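Local coordinates for chaperone protein gp12 (PDB 3D8L) that probably acts as a chaperone for the tape measure protein and may help keep it in solution during phage tail assembly, at residues 44-53 and 76-87. The protein carries 1 engineered substitution. Residues are numbered along the deposited sequence; the frame is centred on the assembly and turned at random.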
ATOM      1  N   VAL A  44      -2.768  23.636  -0.217  1.00 63.55           N
ATOM      2  CA  VAL A  44      -2.191  22.403   0.324  1.00 63.27           C
ATOM      3  C   VAL A  44      -1.869  21.429  -0.793  1.00 63.41           C
ATOM      4  O   VAL A  44      -0.768  20.928  -0.844  1.00 63.84           O
ATOM      5  CB  VAL A  44      -3.102  21.734   1.334  1.00 63.22           C
ATOM      6  CG1 VAL A  44      -2.448  20.485   1.832  1.00 62.68           C
ATOM      7  CG2 VAL A  44      -3.417  22.692   2.480  1.00 62.12           C
ATOM      8  N   GLN A  45      -2.814  21.206  -1.702  1.00 63.43           N
ATOM      9  CA  GLN A  45      -2.605  20.333  -2.855  1.00 63.44           C
ATOM     10  C   GLN A  45      -1.267  20.589  -3.551  1.00 63.82           C
ATOM     11  O   GLN A  45      -0.465  19.661  -3.752  1.00 63.83           O
ATOM     12  CB  GLN A  45      -3.745  20.479  -3.876  1.00 62.93           C
ATOM     13  CG  GLN A  45      -3.565  19.525  -5.042  1.00 63.12           C
ATOM     14  CD  GLN A  45      -4.725  19.447  -6.022  1.00 62.29           C
ATOM     15  OE1 GLN A  45      -4.815  18.485  -6.781  1.00 59.00           O
ATOM     16  NE2 GLN A  45      -5.589  20.463  -6.040  1.00 61.12           N
ATOM     17  N   TYR A  46      -1.023  21.840  -3.922  1.00 64.46           N
ATOM     18  CA  TYR A  46       0.158  22.147  -4.763  1.00 64.86           C
ATOM     19  C   TYR A  46       1.385  22.152  -3.914  1.00 65.27           C
ATOM     20  O   TYR A  46       2.438  21.696  -4.368  1.00 66.05           O
ATOM     21  CB  TYR A  46       0.047  23.495  -5.492  1.00 65.03           C
ATOM     22  CG  TYR A  46       1.116  23.757  -6.528  1.00 64.70           C
ATOM     23  CD1 TYR A  46       1.559  22.765  -7.382  1.00 65.84           C
ATOM     24  CD2 TYR A  46       1.652  25.023  -6.689  1.00 66.07           C
ATOM     25  CE1 TYR A  46       2.532  23.029  -8.347  1.00 65.25           C
ATOM     26  CE2 TYR A  46       2.642  25.278  -7.626  1.00 64.88           C
ATOM     27  CZ  TYR A  46       3.067  24.275  -8.450  1.00 64.53           C
ATOM     28  OH  TYR A  46       4.015  24.525  -9.400  1.00 64.84           O
ATOM     29  N   GLY A  47       1.232  22.655  -2.686  1.00 65.02           N
ATOM     30  CA  GLY A  47       2.307  22.662  -1.680  1.00 64.78           C
ATOM     31  C   GLY A  47       2.807  21.275  -1.332  1.00 64.60           C
ATOM     32  O   GLY A  47       4.009  21.028  -1.276  1.00 64.48           O
ATOM     33  N   LEU A  48       1.864  20.364  -1.127  1.00 64.57           N
ATOM     34  CA  LEU A  48       2.174  18.970  -0.811  1.00 64.15           C
ATOM     35  C   LEU A  48       2.796  18.317  -2.052  1.00 63.94           C
ATOM     36  O   LEU A  48       3.752  17.549  -1.940  1.00 63.25           O
ATOM     37  CB  LEU A  48       0.898  18.222  -0.388  1.00 63.71           C
ATOM     38  CG  LEU A  48       1.033  17.215   0.732  1.00 63.73           C
ATOM     39  CD1 LEU A  48      -0.248  16.390   0.873  1.00 63.20           C
ATOM     40  CD2 LEU A  48       2.227  16.319   0.460  1.00 64.62           C
ATOM     41  N   TYR A  49       2.253  18.627  -3.232  1.00 63.73           N
ATOM     42  CA  TYR A  49       2.792  18.051  -4.455  1.00 63.79           C
ATOM     43  C   TYR A  49       4.264  18.411  -4.567  1.00 63.75           C
ATOM     44  O   TYR A  49       5.120  17.556  -4.797  1.00 63.18           O
ATOM     45  CB  TYR A  49       2.071  18.581  -5.693  1.00 63.84           C
ATOM     46  CG  TYR A  49       2.750  18.154  -6.970  1.00 63.56           C
ATOM     47  CD1 TYR A  49       2.618  16.873  -7.424  1.00 64.12           C
ATOM     48  CD2 TYR A  49       3.561  19.005  -7.680  1.00 62.80           C
ATOM     49  CE1 TYR A  49       3.239  16.451  -8.555  1.00 64.17           C
ATOM     50  CE2 TYR A  49       4.204  18.579  -8.831  1.00 62.96           C
ATOM     51  CZ  TYR A  49       4.029  17.298  -9.270  1.00 63.34           C
ATOM     52  OH  TYR A  49       4.620  16.807 -10.433  1.00 63.74           O
ATOM     53  N   LEU A  50       4.550  19.700  -4.416  1.00 63.95           N
ATOM     54  CA  LEU A  50       5.922  20.175  -4.505  1.00 63.99           C
ATOM     55  C   LEU A  50       6.776  19.520  -3.395  1.00 64.09           C
ATOM     56  O   LEU A  50       7.861  19.017  -3.688  1.00 64.23           O
ATOM     57  CB  LEU A  50       5.985  21.721  -4.502  1.00 64.18           C
ATOM     58  CG  LEU A  50       5.466  22.439  -5.774  1.00 63.69           C
ATOM     59  CD1 LEU A  50       5.438  23.953  -5.624  1.00 63.33           C
ATOM     60  CD2 LEU A  50       6.293  22.088  -6.953  1.00 63.14           C
ATOM     61  N   ALA A  51       6.269  19.451  -2.156  1.00 63.80           N
ATOM     62  CA  ALA A  51       7.023  18.807  -1.067  1.00 63.76           C
ATOM     63  C   ALA A  51       7.421  17.363  -1.399  1.00 63.96           C
ATOM     64  O   ALA A  51       8.539  16.931  -1.109  1.00 64.25           O
ATOM     65  CB  ALA A  51       6.253  18.848   0.237  1.00 63.45           C
ATOM     66  N   LEU A  52       6.507  16.617  -2.010  1.00 63.86           N
ATOM     67  CA  LEU A  52       6.706  15.181  -2.228  1.00 63.45           C
ATOM     68  C   LEU A  52       7.513  14.910  -3.464  1.00 63.52           C
ATOM     69  O   LEU A  52       8.114  13.845  -3.574  1.00 63.05           O
ATOM     70  CB  LEU A  52       5.368  14.446  -2.357  1.00 63.04           C
ATOM     71  CG  LEU A  52       4.542  14.244  -1.097  1.00 61.77           C
ATOM     72  CD1 LEU A  52       3.151  13.922  -1.496  1.00 61.48           C
ATOM     73  CD2 LEU A  52       5.103  13.140  -0.249  1.00 60.25           C
ATOM     74  N   PHE A  53       7.512  15.862  -4.405  1.00 64.14           N
ATOM     75  CA  PHE A  53       8.073  15.616  -5.758  1.00 64.18           C
ATOM     76  C   PHE A  53       9.167  16.574  -6.269  1.00 64.26           C
ATOM     77  O   PHE A  53       9.946  16.188  -7.122  1.00 64.80           O
ATOM     78  CB  PHE A  53       6.937  15.524  -6.770  1.00 63.94           C
ATOM     79  CG  PHE A  53       6.053  14.333  -6.558  1.00 63.96           C
ATOM     80  CD1 PHE A  53       4.840  14.451  -5.921  1.00 65.29           C
ATOM     81  CD2 PHE A  53       6.441  13.081  -6.989  1.00 64.10           C
ATOM     82  CE1 PHE A  53       4.022  13.319  -5.726  1.00 65.34           C
ATOM     83  CE2 PHE A  53       5.630  11.974  -6.814  1.00 63.69           C
ATOM     84  CZ  PHE A  53       4.432  12.088  -6.172  1.00 63.75           C
ATOM     85  N   ASP A  76       0.330  17.012 -11.658  1.00 61.14           N
ATOM     86  CA  ASP A  76       0.508  15.829 -12.458  1.00 61.07           C
ATOM     87  C   ASP A  76      -0.596  14.815 -12.355  1.00 60.33           C
ATOM     88  O   ASP A  76      -0.347  13.634 -12.350  1.00 60.07           O
ATOM     89  CB  ASP A  76       1.812  15.179 -12.075  1.00 61.96           C
ATOM     90  CG  ASP A  76       2.460  14.526 -13.244  1.00 64.79           C
ATOM     91  OD1 ASP A  76       1.838  13.633 -13.861  1.00 66.75           O
ATOM     92  OD2 ASP A  76       3.589  14.941 -13.565  1.00 69.97           O
ATOM     93  N   GLY A  77      -1.829  15.288 -12.277  1.00 59.96           N
ATOM     94  CA  GLY A  77      -2.973  14.401 -12.198  1.00 59.61           C
ATOM     95  C   GLY A  77      -3.338  13.993 -10.780  1.00 59.23           C
ATOM     96  O   GLY A  77      -4.358  13.347 -10.576  1.00 59.69           O
ATOM     97  N   LYS A  78      -2.544  14.388  -9.796  1.00 58.44           N
ATOM     98  CA  LYS A  78      -2.774  13.973  -8.431  1.00 58.20           C
ATOM     99  C   LYS A  78      -3.690  14.931  -7.653  1.00 57.46           C
ATOM    100  O   LYS A  78      -3.365  16.094  -7.437  1.00 56.79           O
ATOM    101  CB  LYS A  78      -1.425  13.835  -7.725  1.00 58.50           C
ATOM    102  CG  LYS A  78      -0.462  12.864  -8.468  1.00 59.04           C
ATOM    103  CD  LYS A  78       1.024  13.055  -8.047  1.00 58.37           C
ATOM    104  CE  LYS A  78       1.964  12.282  -8.979  1.00 58.37           C
ATOM    105  NZ  LYS A  78       1.431  10.955  -9.340  1.00 57.39           N
ATOM    106  N   GLY A  79      -4.833  14.427  -7.217  1.00 56.98           N
ATOM    107  CA  GLY A  79      -5.698  15.195  -6.334  1.00 57.05           C
ATOM    108  C   GLY A  79      -5.141  15.280  -4.925  1.00 57.05           C
ATOM    109  O   GLY A  79      -4.148  14.647  -4.599  1.00 57.75           O
ATOM    110  N   LEU A  80      -5.780  16.075  -4.080  1.00 56.98           N
ATOM    111  CA  LEU A  80      -5.409  16.189  -2.674  1.00 56.73           C
ATOM    112  C   LEU A  80      -5.479  14.824  -1.968  1.00 56.95           C
ATOM    113  O   LEU A  80      -4.579  14.459  -1.229  1.00 57.49           O
ATOM    114  CB  LEU A  80      -6.382  17.123  -1.970  1.00 56.33           C
ATOM    115  CG  LEU A  80      -5.893  18.161  -0.972  1.00 56.51           C
ATOM    116  CD1 LEU A  80      -7.062  18.559  -0.027  1.00 53.59           C
ATOM    117  CD2 LEU A  80      -4.640  17.704  -0.216  1.00 56.71           C
ATOM    118  N   LYS A  81      -6.555  14.076  -2.189  1.00 57.04           N
ATOM    119  CA  LYS A  81      -6.766  12.807  -1.498  1.00 57.09           C
ATOM    120  C   LYS A  81      -5.507  11.977  -1.647  1.00 57.79           C
ATOM    121  O   LYS A  81      -4.859  11.585  -0.689  1.00 57.31           O
ATOM    122  CB  LYS A  81      -7.985  12.095  -2.104  1.00 56.89           C
ATOM    123  CG  LYS A  81      -8.106  10.609  -1.760  1.00 57.08           C
ATOM    124  CD  LYS A  81      -9.515  10.046  -2.054  1.00 57.19           C
ATOM    125  CE  LYS A  81      -9.569   9.076  -3.264  1.00 57.07           C
ATOM    126  NZ  LYS A  81     -10.984   8.605  -3.624  1.00 56.33           N
ATOM    127  N   GLU A  82      -5.161  11.765  -2.897  1.00 59.14           N
ATOM    128  CA  GLU A  82      -4.035  10.961  -3.292  1.00 60.44           C
ATOM    129  C   GLU A  82      -2.712  11.463  -2.691  1.00 60.20           C
ATOM    130  O   GLU A  82      -1.885  10.667  -2.244  1.00 60.27           O
ATOM    131  CB  GLU A  82      -3.990  11.040  -4.808  1.00 60.60           C
ATOM    132  CG  GLU A  82      -2.997  10.136  -5.503  1.00 62.61           C
ATOM    133  CD  GLU A  82      -3.059  10.298  -7.037  1.00 63.67           C
ATOM    134  OE1 GLU A  82      -3.890  11.138  -7.542  1.00 68.07           O
ATOM    135  OE2 GLU A  82      -2.286   9.574  -7.720  1.00 67.07           O
ATOM    136  N   LEU A  83      -2.527  12.780  -2.694  1.00 60.17           N
ATOM    137  CA  LEU A  83      -1.297  13.416  -2.204  1.00 60.31           C
ATOM    138  C   LEU A  83      -1.174  13.312  -0.675  1.00 60.88           C
ATOM    139  O   LEU A  83      -0.086  13.170  -0.114  1.00 61.50           O
ATOM    140  CB  LEU A  83      -1.268  14.901  -2.605  1.00 59.64           C
ATOM    141  CG  LEU A  83      -1.046  15.278  -4.068  1.00 58.61           C
ATOM    142  CD1 LEU A  83      -1.177  16.776  -4.312  1.00 56.11           C
ATOM    143  CD2 LEU A  83       0.312  14.802  -4.455  1.00 57.30           C
ATOM    144  N   VAL A  84      -2.287  13.407   0.024  1.00 61.32           N
ATOM    145  CA  VAL A  84      -2.222  13.338   1.472  1.00 61.36           C
ATOM    146  C   VAL A  84      -1.901  11.897   1.862  1.00 61.95           C
ATOM    147  O   VAL A  84      -1.073  11.680   2.733  1.00 62.33           O
ATOM    148  CB  VAL A  84      -3.520  13.848   2.154  1.00 60.91           C
ATOM    149  CG1 VAL A  84      -3.400  13.714   3.627  1.00 59.70           C
ATOM    150  CG2 VAL A  84      -3.785  15.291   1.777  1.00 58.74           C
ATOM    151  N   GLU A  85      -2.527  10.924   1.205  1.00 62.49           N
ATOM    152  CA  GLU A  85      -2.219   9.516   1.461  1.00 63.35           C
ATOM    153  C   GLU A  85      -0.740   9.216   1.331  1.00 63.65           C
ATOM    154  O   GLU A  85      -0.192   8.444   2.107  1.00 63.84           O
ATOM    155  CB  GLU A  85      -2.951   8.598   0.495  1.00 63.29           C
ATOM    156  CG  GLU A  85      -4.225   8.011   1.027  1.00 64.45           C
ATOM    157  CD  GLU A  85      -5.210   7.721  -0.087  1.00 65.45           C
ATOM    158  OE1 GLU A  85      -5.237   8.516  -1.059  1.00 70.16           O
ATOM    159  OE2 GLU A  85      -5.961   6.721   0.005  1.00 67.74           O
ATOM    160  N   LEU A  86      -0.096   9.795   0.327  1.00 64.38           N
ATOM    161  CA  LEU A  86       1.317   9.508   0.098  1.00 64.71           C
ATOM    162  C   LEU A  86       2.089   9.974   1.296  1.00 65.38           C
ATOM    163  O   LEU A  86       2.901   9.245   1.855  1.00 65.85           O
ATOM    164  CB  LEU A  86       1.834  10.212  -1.158  1.00 64.80           C
ATOM    165  CG  LEU A  86       1.459   9.538  -2.469  1.00 64.13           C
ATOM    166  CD1 LEU A  86       1.879  10.396  -3.660  1.00 64.12           C
ATOM    167  CD2 LEU A  86       2.067   8.176  -2.523  1.00 63.21           C
ATOM    168  N   TRP A  87       1.812  11.199   1.690  1.00 65.91           N
ATOM    169  CA  TRP A  87       2.430  11.769   2.854  1.00 66.84           C
ATOM    170  C   TRP A  87       2.132  10.994   4.143  1.00 67.06           C
ATOM    171  O   TRP A  87       3.027  10.778   4.947  1.00 67.12           O
ATOM    172  CB  TRP A  87       1.984  13.209   2.971  1.00 67.06           C
ATOM    173  CG  TRP A  87       2.366  13.827   4.220  1.00 67.26           C
ATOM    174  CD1 TRP A  87       3.613  13.932   4.724  1.00 67.38           C
ATOM    175  CD2 TRP A  87       1.494  14.473   5.144  1.00 68.11           C
ATOM    176  NE1 TRP A  87       3.589  14.618   5.912  1.00 67.47           N
ATOM    177  CE2 TRP A  87       2.292  14.950   6.200  1.00 68.05           C
ATOM    178  CE3 TRP A  87       0.107  14.696   5.180  1.00 67.99           C
ATOM    179  CZ2 TRP A  87       1.752  15.622   7.300  1.00 68.24           C
ATOM    180  CZ3 TRP A  87      -0.428  15.374   6.247  1.00 67.48           C
ATOM    181  CH2 TRP A  87       0.394  15.834   7.302  1.00 68.06           C
TER
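L83 is the knob of this helix pair: it inserts into a hole formed by Q45, L48, Y49 and L52. With CG anti to its carbonyl carbon (chi1 -71°), its CD1 branch lies against the Q45 and Y49 side of the hole, 3.7 Å from Q45 CG and 4.0 Å from Y49 CB, while CD2 approaches the edge of the F53 ring. L48, a wall of the hole, puts CD1 3.9 Å from L83 CB and 3.8 Å from V84 CG2; L48 CD2 meets W87 CB, and L52 CD1 lies against L86 CB. V44 and L80 extend this apolar seam at its start.

Lysine methylenes and aromatic rings line the more exposed flank. The K78 methylenes run alongside both rings, CD at the edge of the Y49 ring, 4.1 Å from Y49 CE1, and CE 3.7 Å from F53 CZ. L86 CD1 also meets the edge of F53. In the loop before the helix, D76 CB lies 3.6 Å from Y49 OH.

Outside the pair, W87 meets F20 of helix 19-31, and E85 forms a salt bridge with K81 of a second subunit. The example illustrates a single knob-into-hole, L83, where the axes of segments 44-53 and 80-87 cross at 43° and come within 9.5 Å, joining the last helix to helix 37-53 in an all-helical fold.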